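Local structure of HNH nuclease domain-containing protein (Streptomyces coelicolor, 5ZMO) at residues K7-H10 and R11-G14; R103-L106 and E107-N110; D122-L125 and L126-Q129. The protein recognises phosphorothioated DNA through the sulfur-binding domain described here, one piece of a longer type IV restriction endonuclease that probably cleaves DNA with an HNH nuclease domain. All coordinates share one frame; numbering follows the deposited sequence. Where two conformers were deposited one is given.

Interaction 1: K7-H10 and R11-G14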
ATOM      1  N   LYS A   7      13.897   0.701 -13.017  1.00 45.44           N
ATOM      2  CA  LYS A   7      12.514   0.535 -13.443  1.00 38.56           C
ATOM      3  C   LYS A   7      11.678   1.708 -12.955  1.00 31.41           C
ATOM      4  O   LYS A   7      11.825   2.198 -11.836  1.00 30.55           O
ATOM      5  CB  LYS A   7      11.941  -0.760 -12.922  1.00 39.35           C
ATOM      6  CG  LYS A   7      12.429  -2.016 -13.626  1.00 46.72           C
ATOM      7  CD  LYS A   7      11.517  -3.175 -13.227  1.00 47.61           C
ATOM      8  CE  LYS A   7      11.938  -4.528 -13.748  1.00 52.98           C
ATOM      9  NZ  LYS A   7      10.743  -5.250 -14.274  1.00 55.70           N
ATOM     10  N   THR A   8      10.801   2.159 -13.817  1.00 29.72           N
ATOM     11  CA  THR A   8       9.857   3.251 -13.475  1.00 29.73           C
ATOM     12  C   THR A   8       8.920   2.823 -12.356  1.00 27.97           C
ATOM     13  O   THR A   8       8.649   1.617 -12.165  1.00 25.46           O
ATOM     14  CB  THR A   8       8.961   3.704 -14.635  1.00 28.79           C
ATOM     15  OG1 THR A   8       8.206   2.600 -15.171  1.00 27.69           O
ATOM     16  CG2 THR A   8       9.764   4.384 -15.752  1.00 29.48           C
ATOM     17  N   PHE A   9       8.356   3.827 -11.671  1.00 28.26           N
ATOM     18  CA  PHE A   9       7.320   3.521 -10.659  1.00 27.34           C
ATOM     19  C   PHE A   9       6.134   2.786 -11.299  1.00 26.81           C
ATOM     20  O   PHE A   9       5.662   1.748 -10.803  1.00 24.38           O
ATOM     21  CB  PHE A   9       6.843   4.813 -10.023  1.00 26.23           C
ATOM     22  CG  PHE A   9       5.745   4.613  -8.976  1.00 26.83           C
ATOM     23  CD1 PHE A   9       6.040   4.010  -7.745  1.00 29.31           C
ATOM     24  CD2 PHE A   9       4.443   5.029  -9.217  1.00 25.97           C
ATOM     25  CE1 PHE A   9       5.068   3.896  -6.764  1.00 30.65           C
ATOM     26  CE2 PHE A   9       3.472   4.905  -8.250  1.00 27.07           C
ATOM     27  CZ  PHE A   9       3.768   4.321  -7.029  1.00 26.96           C
ATOM     28  N   HIS A  10       5.626   3.317 -12.432  1.00 24.75           N
ATOM     29  CA  HIS A  10       4.563   2.633 -13.228  1.00 26.24           C
ATOM     30  C   HIS A  10       4.866   1.153 -13.494  1.00 24.90           C
ATOM     31  O   HIS A  10       3.985   0.293 -13.297  1.00 28.08           O
ATOM     32  CB  HIS A  10       4.356   3.323 -14.568  1.00 28.21           C
ATOM     33  CG  HIS A  10       3.196   2.773 -15.347  1.00 30.22           C
ATOM     34  ND1 HIS A  10       1.896   3.231 -15.189  1.00 35.82           N
ATOM     35  CD2 HIS A  10       3.137   1.769 -16.239  1.00 29.46           C
ATOM     36  CE1 HIS A  10       1.106   2.567 -16.012  1.00 34.48           C
ATOM     37  NE2 HIS A  10       1.834   1.663 -16.652  1.00 33.55           N
ATOM     38  N   ARG A  11       6.091   0.865 -13.914  1.00 25.02           N
ATOM     39  CA  ARG A  11       6.492  -0.537 -14.199  1.00 29.02           C
ATOM     40  C   ARG A  11       6.572  -1.362 -12.921  1.00 29.66           C
ATOM     41  O   ARG A  11       6.124  -2.532 -12.882  1.00 30.43           O
ATOM     42  CB  ARG A  11       7.852  -0.631 -14.905  1.00 33.57           C
ATOM     43  CG  ARG A  11       8.217  -2.062 -15.319  1.00 38.91           C
ATOM     44  CD  ARG A  11       9.302  -2.075 -16.392  1.00 49.04           C
ATOM     45  NE  ARG A  11       8.738  -1.688 -17.688  1.00 52.04           N
ATOM     46  CZ  ARG A  11       8.080  -2.513 -18.504  1.00 58.88           C
ATOM     47  NH1 ARG A  11       7.918  -3.813 -18.207  1.00 63.78           N
ATOM     48  NH2 ARG A  11       7.584  -2.043 -19.642  1.00 60.65           N
ATOM     49  N   ARG A  12       7.157  -0.788 -11.887  1.00 25.38           N
ATOM     50  CA  ARG A  12       7.220  -1.524 -10.587  1.00 25.63           C
ATOM     51  C   ARG A  12       5.835  -1.876 -10.053  1.00 23.43           C
ATOM     52  O   ARG A  12       5.607  -2.976  -9.586  1.00 24.20           O
ATOM     53  CB  ARG A  12       8.128  -0.815  -9.600  1.00 23.47           C
ATOM     54  CG  ARG A  12       9.625  -1.029  -9.926  1.00 28.17           C
ATOM     55  CD  ARG A  12      10.624  -0.347  -9.040  1.00 27.06           C
ATOM     56  NE  ARG A  12      10.742   1.101  -9.393  1.00 27.74           N
ATOM     57  CZ  ARG A  12      10.270   2.117  -8.699  1.00 29.03           C
ATOM     58  NH1 ARG A  12      10.486   3.391  -9.129  1.00 28.24           N
ATOM     59  NH2 ARG A  12       9.662   1.949  -7.529  1.00 29.71           N
ATOM     60  N   VAL A  13       4.915  -0.931 -10.101  1.00 23.41           N
ATOM     61  CA  VAL A  13       3.537  -1.157  -9.697  1.00 22.60           C
ATOM     62  C   VAL A  13       2.895  -2.225 -10.582  1.00 26.04           C
ATOM     63  O   VAL A  13       2.242  -3.123 -10.083  1.00 24.76           O
ATOM     64  CB  VAL A  13       2.699   0.139  -9.774  1.00 24.93           C
ATOM     65  CG1 VAL A  13       1.203  -0.189  -9.664  1.00 27.21           C
ATOM     66  CG2 VAL A  13       3.165   1.110  -8.709  1.00 23.68           C
ATOM     67  N   GLY A  14       3.132  -2.187 -11.898  1.00 25.79           N
ATOM     68  CA  GLY A  14       2.551  -3.196 -12.808  1.00 27.17           C
ATOM     69  C   GLY A  14       3.161  -4.607 -12.648  1.00 28.51           C
ATOM     70  O   GLY A  14       2.515  -5.597 -13.014  1.00 33.42           O
TER

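Interaction 2: R103-L106 and E107-N110. With nucleotides of chain C; nucleotides of chain B.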
ATOM      1  N   ARG A 103       8.497 -12.555   7.466  1.00 24.82           N
ATOM      2  CA  ARG A 103       7.807 -11.326   7.972  1.00 26.24           C
ATOM      3  C   ARG A 103       8.158 -11.018   9.417  1.00 24.28           C
ATOM      4  O   ARG A 103       8.502 -11.918  10.188  1.00 23.69           O
ATOM      5  CB  ARG A 103       6.269 -11.508   7.841  1.00 25.49           C
ATOM      6  CG  ARG A 103       5.690 -12.535   8.851  1.00 26.13           C
ATOM      7  CD  ARG A 103       4.264 -13.018   8.623  1.00 29.91           C
ATOM      8  NE  ARG A 103       4.246 -14.105   7.703  1.00 36.06           N
ATOM      9  CZ  ARG A 103       4.031 -15.375   7.969  1.00 32.05           C
ATOM     10  NH1 ARG A 103       3.708 -15.859   9.176  1.00 32.43           N
ATOM     11  NH2 ARG A 103       4.083 -16.172   6.962  1.00 33.89           N
ATOM     12  N   PRO A 104       8.035  -9.763   9.824  1.00 22.67           N
ATOM     13  CA  PRO A 104       8.073  -9.408  11.186  1.00 24.07           C
ATOM     14  C   PRO A 104       6.825  -9.871  11.941  1.00 24.13           C
ATOM     15  O   PRO A 104       5.712  -9.989  11.388  1.00 23.01           O
ATOM     16  CB  PRO A 104       8.095  -7.869  11.154  1.00 24.89           C
ATOM     17  CG  PRO A 104       7.403  -7.507   9.874  1.00 24.16           C
ATOM     18  CD  PRO A 104       7.722  -8.605   8.937  1.00 24.37           C
ATOM     19  N   THR A 105       7.025 -10.153  13.214  1.00 26.14           N
ATOM     20  CA  THR A 105       5.870 -10.496  14.073  1.00 25.54           C
ATOM     21  C   THR A 105       5.037  -9.241  14.229  1.00 26.58           C
ATOM     22  O   THR A 105       5.570  -8.122  14.281  1.00 23.57           O
ATOM     23  CB  THR A 105       6.261 -10.946  15.485  1.00 28.16           C
ATOM     24  OG1 THR A 105       7.036  -9.905  16.100  1.00 26.33           O
ATOM     25  CG2 THR A 105       7.110 -12.241  15.464  1.00 25.07           C
ATOM     26  N   LEU A 106       3.718  -9.445  14.354  1.00 27.18           N
ATOM     27  CA  LEU A 106       2.840  -8.338  14.710  1.00 27.51           C
ATOM     28  C   LEU A 106       3.270  -7.721  16.044  1.00 30.16           C
ATOM     29  O   LEU A 106       3.188  -6.499  16.229  1.00 24.81           O
ATOM     30  CB  LEU A 106       1.377  -8.775  14.780  1.00 27.09           C
ATOM     31  CG  LEU A 106       0.355  -7.679  15.071  1.00 26.05           C
ATOM     32  CD1 LEU A 106       0.464  -6.631  13.991  1.00 28.66           C
ATOM     33  CD2 LEU A 106      -1.065  -8.189  14.959  1.00 27.52           C
ATOM     34  N   GLU A 107       3.741  -8.558  16.980  1.00 30.84           N
ATOM     35  CA  GLU A 107       4.168  -8.017  18.284  1.00 33.32           C
ATOM     36  C   GLU A 107       5.340  -7.000  18.160  1.00 28.96           C
ATOM     37  O   GLU A 107       5.342  -5.931  18.823  1.00 29.89           O
ATOM     38  CB  GLU A 107       4.557  -9.144  19.214  1.00 39.31           C
ATOM     39  CG  GLU A 107       5.262  -8.704  20.500  1.00 43.55           C
ATOM     40  CD  GLU A 107       5.962  -9.866  21.162  1.00 51.18           C
ATOM     41  OE1 GLU A 107       7.204  -9.993  21.008  1.00 59.62           O
ATOM     42  OE2 GLU A 107       5.255 -10.674  21.800  1.00 57.08           O
ATOM     43  N   SER A 108       6.312  -7.328  17.297  0.50 25.23           N
ATOM     44  CA  SER A 108       7.488  -6.460  17.072  0.50 24.40           C
ATOM     45  C   SER A 108       7.134  -5.246  16.240  0.50 23.84           C
ATOM     46  O   SER A 108       7.712  -4.189  16.463  0.50 22.21           O
ATOM     47  CB  SER A 108       8.707  -7.197  16.490  0.50 23.08           C
ATOM     48  OG  SER A 108       8.646  -7.560  15.082  0.50 20.75           O
ATOM     49  N   LEU A 109       6.187  -5.375  15.303  1.00 23.37           N
ATOM     50  CA  LEU A 109       5.649  -4.157  14.591  1.00 24.42           C
ATOM     51  C   LEU A 109       5.004  -3.217  15.566  1.00 24.59           C
ATOM     52  O   LEU A 109       5.185  -1.970  15.497  1.00 24.24           O
ATOM     53  CB  LEU A 109       4.618  -4.518  13.479  1.00 23.24           C
ATOM     54  CG  LEU A 109       5.025  -5.023  12.137  1.00 25.05           C
ATOM     55  CD1 LEU A 109       3.796  -5.415  11.340  1.00 25.59           C
ATOM     56  CD2 LEU A 109       5.836  -3.973  11.385  1.00 24.78           C
ATOM     57  N   ASN A 110       4.196  -3.769  16.483  1.00 23.96           N
ATOM     58  CA  ASN A 110       3.499  -2.908  17.435  1.00 26.62           C
ATOM     59  C   ASN A 110       4.501  -2.256  18.387  1.00 26.45           C
ATOM     60  O   ASN A 110       4.394  -1.067  18.694  1.00 27.69           O
ATOM     61  CB  ASN A 110       2.388  -3.692  18.197  1.00 29.84           C
ATOM     62  CG  ASN A 110       1.080  -3.879  17.364  1.00 36.18           C
ATOM     63  OD1 ASN A 110       0.776  -3.180  16.373  1.00 32.05           O
ATOM     64  ND2 ASN A 110       0.286  -4.820  17.795  1.00 33.56           N
TER
ATOM     65  P    DC C   2       2.807 -12.690  15.734  1.00 38.60           P
ATOM     66  OP1  DC C   2       2.830 -11.600  16.766  1.00 35.59           O
ATOM     67  OP2  DC C   2       2.970 -12.301  14.346  1.00 34.37           O
ATOM     68  O5'  DC C   2       3.711 -13.983  16.069  1.00 36.73           O
ATOM     69  C5'  DC C   2       3.767 -14.578  17.411  1.00 44.17           C
ATOM     70  C4'  DC C   2       4.250 -16.021  17.472  1.00 42.14           C
ATOM     71  O4'  DC C   2       3.181 -16.999  17.327  1.00 41.10           O
ATOM     72  C3'  DC C   2       5.339 -16.484  16.511  1.00 42.21           C
ATOM     73  O3'  DC C   2       6.152 -17.493  17.122  1.00 41.30           O
ATOM     74  C2'  DC C   2       4.570 -17.232  15.436  1.00 44.26           C
ATOM     75  C1'  DC C   2       3.407 -17.856  16.189  1.00 41.95           C
ATOM     76  N1   DC C   2       2.146 -17.877  15.417  1.00 46.41           N
ATOM     77  C2   DC C   2       1.477 -19.082  15.128  1.00 42.92           C
ATOM     78  O2   DC C   2       2.017 -20.171  15.424  1.00 35.93           O
ATOM     79  N3   DC C   2       0.275 -19.027  14.501  1.00 42.73           N
ATOM     80  C4   DC C   2      -0.280 -17.839  14.218  1.00 46.81           C
ATOM     81  N4   DC C   2      -1.457 -17.819  13.597  1.00 38.53           N
ATOM     82  C5   DC C   2       0.381 -16.612  14.502  1.00 48.30           C
ATOM     83  C6   DC C   2       1.570 -16.675  15.107  1.00 48.56           C
ATOM     84  P    DG C   3       7.495 -17.963  16.481  1.00 39.11           P
ATOM     85  OP1  DG C   3       8.262 -18.682  17.525  1.00 46.14           O
ATOM     86  OP2  DG C   3       8.101 -16.814  15.748  1.00 41.94           O
ATOM     87  O5'  DG C   3       7.142 -19.052  15.362  1.00 41.12           O
ATOM     88  C5'  DG C   3       6.735 -20.403  15.718  1.00 41.18           C
ATOM     89  C4'  DG C   3       6.224 -21.151  14.509  1.00 38.92           C
ATOM     90  O4'  DG C   3       4.955 -20.579  14.107  1.00 36.69           O
ATOM     91  C3'  DG C   3       7.135 -21.093  13.275  1.00 36.15           C
ATOM     92  O3'  DG C   3       7.099 -22.352  12.619  1.00 32.90           O
ATOM     93  C2'  DG C   3       6.470 -20.041  12.413  1.00 33.73           C
ATOM     94  C1'  DG C   3       5.016 -20.332  12.703  1.00 33.91           C
ATOM     95  N9   DG C   3       4.081 -19.255  12.379  1.00 30.47           N
ATOM     96  C8   DG C   3       4.279 -17.897  12.434  1.00 31.18           C
ATOM     97  N7   DG C   3       3.234 -17.210  12.057  1.00 35.08           N
ATOM     98  C5   DG C   3       2.296 -18.174  11.726  1.00 30.90           C
ATOM     99  C6   DG C   3       0.972 -18.038  11.250  1.00 31.86           C
ATOM    100  O6   DG C   3       0.346 -17.006  10.997  1.00 26.77           O
ATOM    101  N1   DG C   3       0.382 -19.276  11.028  1.00 27.33           N
ATOM    102  C2   DG C   3       0.963 -20.490  11.313  1.00 29.60           C
ATOM    103  N2   DG C   3       0.250 -21.573  11.013  1.00 28.56           N
ATOM    104  N3   DG C   3       2.200 -20.632  11.749  1.00 29.68           N
ATOM    105  C4   DG C   3       2.803 -19.441  11.933  1.00 30.98           C
TER
ATOM    106  P    DC B   5      -5.222 -14.612   2.782  1.00 31.00           P
ATOM    107  OP1  DC B   5      -6.347 -14.627   1.827  1.00 31.29           O
ATOM    108  OP2  DC B   5      -5.242 -13.954   4.088  1.00 28.92           O
ATOM    109  O5'  DC B   5      -4.792 -16.119   3.082  1.00 27.14           O
ATOM    110  C5'  DC B   5      -4.686 -17.043   2.006  1.00 27.45           C
ATOM    111  C4'  DC B   5      -4.629 -18.444   2.566  1.00 23.29           C
ATOM    112  O4'  DC B   5      -3.377 -18.708   3.231  1.00 24.62           O
ATOM    113  C3'  DC B   5      -5.720 -18.794   3.577  1.00 28.48           C
ATOM    114  O3'  DC B   5      -6.068 -20.172   3.300  1.00 29.90           O
ATOM    115  C2'  DC B   5      -5.001 -18.675   4.919  1.00 26.29           C
ATOM    116  C1'  DC B   5      -3.571 -19.101   4.599  1.00 24.79           C
ATOM    117  N1   DC B   5      -2.480 -18.500   5.403  1.00 22.39           N
ATOM    118  C2   DC B   5      -1.485 -19.294   5.962  1.00 22.25           C
ATOM    119  O2   DC B   5      -1.592 -20.537   5.906  1.00 26.06           O
ATOM    120  N3   DC B   5      -0.468 -18.705   6.637  1.00 22.72           N
ATOM    121  C4   DC B   5      -0.434 -17.377   6.765  1.00 21.85           C
ATOM    122  N4   DC B   5       0.595 -16.840   7.418  1.00 24.00           N
ATOM    123  C5   DC B   5      -1.417 -16.543   6.170  1.00 21.28           C
ATOM    124  C6   DC B   5      -2.422 -17.137   5.524  1.00 23.08           C
TER
HETATM  125  O   HOH W   1       8.108 -10.792  18.558  1.00 31.74           O

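Interaction 3: D122-L125 and L126-Q129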
ATOM      1  N   ASP A 122       9.929   7.997  -5.789  1.00 25.42           N
ATOM      2  CA  ASP A 122       8.514   7.768  -6.141  1.00 23.34           C
ATOM      3  C   ASP A 122       7.575   8.793  -5.529  1.00 22.96           C
ATOM      4  O   ASP A 122       6.686   9.296  -6.226  1.00 22.69           O
ATOM      5  CB  ASP A 122       8.098   6.339  -5.792  1.00 25.54           C
ATOM      6  CG  ASP A 122       8.928   5.314  -6.472  1.00 31.43           C
ATOM      7  OD1 ASP A 122       9.377   5.570  -7.635  1.00 32.61           O
ATOM      8  OD2 ASP A 122       9.042   4.152  -5.921  1.00 29.88           O
ATOM      9  N   TYR A 123       7.698   9.042  -4.225  1.00 20.91           N
ATOM     10  CA  TYR A 123       6.884  10.023  -3.553  1.00 24.59           C
ATOM     11  C   TYR A 123       7.052  11.399  -4.241  1.00 23.72           C
ATOM     12  O   TYR A 123       6.042  12.122  -4.487  1.00 25.40           O
ATOM     13  CB  TYR A 123       7.299  10.126  -2.084  1.00 26.40           C
ATOM     14  CG  TYR A 123       6.590  11.151  -1.265  1.00 26.17           C
ATOM     15  CD1 TYR A 123       5.428  10.854  -0.622  1.00 26.11           C
ATOM     16  CD2 TYR A 123       7.122  12.419  -1.076  1.00 29.42           C
ATOM     17  CE1 TYR A 123       4.755  11.772   0.206  1.00 25.19           C
ATOM     18  CE2 TYR A 123       6.438  13.378  -0.334  1.00 31.33           C
ATOM     19  CZ  TYR A 123       5.257  13.061   0.327  1.00 32.26           C
ATOM     20  OH  TYR A 123       4.521  13.975   1.117  1.00 34.51           O
ATOM     21  N   ASN A 124       8.309  11.782  -4.461  1.00 23.82           N
ATOM     22  CA  ASN A 124       8.552  13.095  -5.163  1.00 25.59           C
ATOM     23  C   ASN A 124       7.926  13.119  -6.554  1.00 25.43           C
ATOM     24  O   ASN A 124       7.407  14.176  -6.949  1.00 25.91           O
ATOM     25  CB  ASN A 124       9.997  13.526  -5.218  1.00 25.50           C
ATOM     26  CG  ASN A 124      10.607  13.762  -3.840  1.00 26.48           C
ATOM     27  OD1 ASN A 124      11.823  13.595  -3.663  1.00 32.43           O
ATOM     28  ND2 ASN A 124       9.790  14.082  -2.878  1.00 26.46           N
ATOM     29  N   LEU A 125       7.986  12.015  -7.321  1.00 27.20           N
ATOM     30  CA  LEU A 125       7.315  11.956  -8.633  1.00 26.73           C
ATOM     31  C   LEU A 125       5.791  12.179  -8.518  1.00 27.60           C
ATOM     32  O   LEU A 125       5.205  12.966  -9.263  1.00 25.06           O
ATOM     33  CB  LEU A 125       7.595  10.618  -9.350  1.00 26.64           C
ATOM     34  CG  LEU A 125       6.768  10.286 -10.574  1.00 27.33           C
ATOM     35  CD1 LEU A 125       7.095  11.255 -11.685  1.00 29.67           C
ATOM     36  CD2 LEU A 125       7.017   8.875 -11.023  1.00 31.17           C
ATOM     37  N   LEU A 126       5.130  11.436  -7.591  1.00 22.93           N
ATOM     38  CA  LEU A 126       3.719  11.593  -7.353  1.00 24.20           C
ATOM     39  C   LEU A 126       3.301  13.031  -7.035  1.00 26.24           C
ATOM     40  O   LEU A 126       2.248  13.471  -7.464  1.00 25.41           O
ATOM     41  CB  LEU A 126       3.230  10.643  -6.215  1.00 27.12           C
ATOM     42  CG  LEU A 126       2.969   9.196  -6.617  1.00 32.41           C
ATOM     43  CD1 LEU A 126       3.670   8.650  -7.819  1.00 34.00           C
ATOM     44  CD2 LEU A 126       3.078   8.239  -5.435  1.00 32.63           C
ATOM     45  N   ARG A 127       4.078  13.719  -6.220  1.00 26.33           N
ATOM     46  CA  ARG A 127       3.684  15.082  -5.837  1.00 29.94           C
ATOM     47  C   ARG A 127       3.912  16.054  -6.995  1.00 30.53           C
ATOM     48  O   ARG A 127       3.114  17.005  -7.206  1.00 32.50           O
ATOM     49  CB  ARG A 127       4.573  15.598  -4.720  1.00 34.74           C
ATOM     50  CG  ARG A 127       4.777  14.709  -3.540  1.00 39.94           C
ATOM     51  CD  ARG A 127       6.211  15.042  -3.090  1.00 47.06           C
ATOM     52  NE  ARG A 127       6.131  16.022  -2.054  1.00 47.77           N
ATOM     53  CZ  ARG A 127       7.119  16.723  -1.542  1.00 37.94           C
ATOM     54  NH1 ARG A 127       6.767  17.493  -0.533  1.00 32.84           N
ATOM     55  NH2 ARG A 127       8.399  16.609  -1.922  1.00 38.18           N
ATOM     56  N   SER A 128       5.037  15.870  -7.673  1.00 27.84           N
ATOM     57  CA  SER A 128       5.430  16.715  -8.812  1.00 30.30           C
ATOM     58  C   SER A 128       4.694  16.483 -10.125  1.00 32.42           C
ATOM     59  O   SER A 128       4.524  17.445 -10.917  1.00 30.97           O
ATOM     60  CB  SER A 128       6.923  16.657  -9.020  1.00 29.25           C
ATOM     61  OG  SER A 128       7.361  15.481  -9.671  1.00 34.47           O
ATOM     62  N   GLN A 129       4.270  15.242 -10.397  1.00 27.33           N
ATOM     63  CA  GLN A 129       3.599  14.897 -11.652  1.00 26.74           C
ATOM     64  C   GLN A 129       2.335  14.188 -11.310  1.00 30.76           C
ATOM     65  O   GLN A 129       2.313  12.921 -11.184  1.00 30.72           O
ATOM     66  CB  GLN A 129       4.499  14.037 -12.536  1.00 27.30           C
ATOM     67  CG  GLN A 129       5.781  14.698 -12.995  1.00 32.43           C
ATOM     68  CD  GLN A 129       5.525  15.720 -14.097  1.00 38.01           C
ATOM     69  OE1 GLN A 129       5.501  16.958 -13.877  1.00 41.87           O
ATOM     70  NE2 GLN A 129       5.391  15.217 -15.283  1.00 35.02           N
TER

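Interaction 1: K7-H10 and R11-G14
Arg12 turns its guanidinium back on the residues that open helix 9-14 and holds Lys7 O side-on with two nitrogens. The NE bond is the shorter and straighter, 2.9 Å from Arg12 NE to Lys7 O at an N-H...O angle of 163°; the second, from Arg12 NH1 to Lys7 O, is 3.2 Å and more bent. The oxygen lies in the guanidinium plane, while both donors reach it from the same face of the Lys7 carbonyl, NE well above that plane. A bend at chi3 (-78°) in an otherwise extended chain brings the group round, and Phe9 CA then covers one guanidinium face.

Thr8 is the N-cap. Its OG1 turns to the amide three residues on and accepts from Arg11 N at 3.0 Å, and its carbonyl starts the helical ladder with Arg12 N. One turn on, Val13 CG2 sits over a face of the Phe9 ring, 3.8 Å from the centroid and 15° off the normal, a CH-pi contact. On the outer side Lys7 CD lies 4.0 Å from Arg11 CD, with aliphatic parts touching while Lys7 NZ pairs with Asp15.

The far end of Arg12 is held from outside the segments: its NH2 forms a salt bridge with Asp122 of helix 120-128 and a hydrogen bond to Asp85 O, and Leu86 packs on Phe9, Arg12 and Val13. With NE and both terminal nitrogens engaged, the buried guanidinium has little freedom to rotate, and the Asp122 carboxylate probably offsets its charge.

Interaction 2: R103-L106 and E107-N110
The N-terminus of helix 106-112 forms a phosphate-binding site in this sulfur-binding domain: two successive backbone amides of its first turn meet the phosphate of DC2 of chain C. Leu106 N donates to OP2 of DC2 at 3.0 Å and Glu107 N to OP1 of DC2 at 3.2 Å, with N-H...O angles of 162° and 150°, so each non-bridging oxygen receives its own amide. Thr105, the N-cap, packs CB and CG2 beside the same phosphate group.

The cap itself is a bond of 2.9 Å from Ser108 N to Thr105 OG1. A chi1 of 57° tucks that hydroxyl close to both backbone branches of Thr105, where it faces the start of the helix. A water also meets Thr105 OG1 and donates to Glu107 OE1 at 2.7 Å, tying the cap to the glutamate carboxylate.

Behind the turn, Pro104 CG approaches Leu109 CG at 4.1 Å, and Leu109 is further packed against Trp50. Asn110 lays its amide by Leu106, ND2 lying 3.9 Å from Leu106 CG, while OD1 accepts from Trp50 NE1.

Just before the cap, on strand 103-104, Arg103 reaches the bases with a chain bent at chi3. Its NH1 lies 3.2 Å from N7 of DG3 of chain C, which sits at the guanidinium edge and in its plane; N4 of DC5 of chain B lies over a face. NH2 donates to O6 of a modified base in the DNA. Backbone amides thus hold the phosphate without reading the base, and the positive end of the helix dipole would probably strengthen that grip, whereas Arg103 addresses base edges.

Interaction 3: D122-L125 and L126-Q129
Arg127 folds over Tyr123 one turn away, near the end of helix 120-128. The packed side of this i to i+4 contact is the tyrosine face: Arg127 CG stands 4.2 Å from the ring centroid, 23° off the normal, a CH-pi contact. Farther along the chain, Tyr123 CE2 lies over one guanidinium face near its rim, 3.2 Å from Arg127 NE, with the two planes 34° apart. Bends at chi2 and chi3 (95°) steer the arginine across the ring instead of away from the helix. Tyr123 OH is hydrogen-bonded to Ala44 O, and Leu126 packs on Ile37 and Ala40 of helix 28-41, so the inner face of the helix is held by its neighbours.

Were Arg127 replaced by an alanine, that face of the Tyr123 ring is likely to lose the cover of CG and the guanidinium.

The opposite character appears at the exposed end, where contacts are few. Leu125 CD1 meets Gln129 CB at 3.9 Å, and Gln129 leaves helical geometry while serving as N-cap position of the following helix. A phosphate ion, probably from the crystallisation liquor, lies near Asn124, and its pairing with Arg127 is long and weak. Here the last turn relies on the backbone and on Ser128: Asn124 O accepts from Ser128 N and, from the opposite face of its carbonyl plane, from Ser128 OG, each at 3.0 Å.

How the interactions relate
Interactions 1 and 3 have centres about 13 Å apart: helix 9-14 meets helix 120-128 through the salt bridge of Arg12 NH2 with Asp122 OD2 (2.8 Å), a buried charged pair, and through Phe9, which packs on Asp122, Leu125 and Leu126. All three contacts are partly buried; in 1 and 3 the buried side faces other helices, in 2 DNA lies against part of it. Interaction 2 stands apart, on the opposite side of the chain's centre, with nearest atoms about 19 Å from either. Residues 7-14 and 103-110 each begin a helix with a threonine cap, but in the former an arginine serves the protein's own carbonyl, in the latter amides and an arginine face DNA; residues 122-129 end a helix.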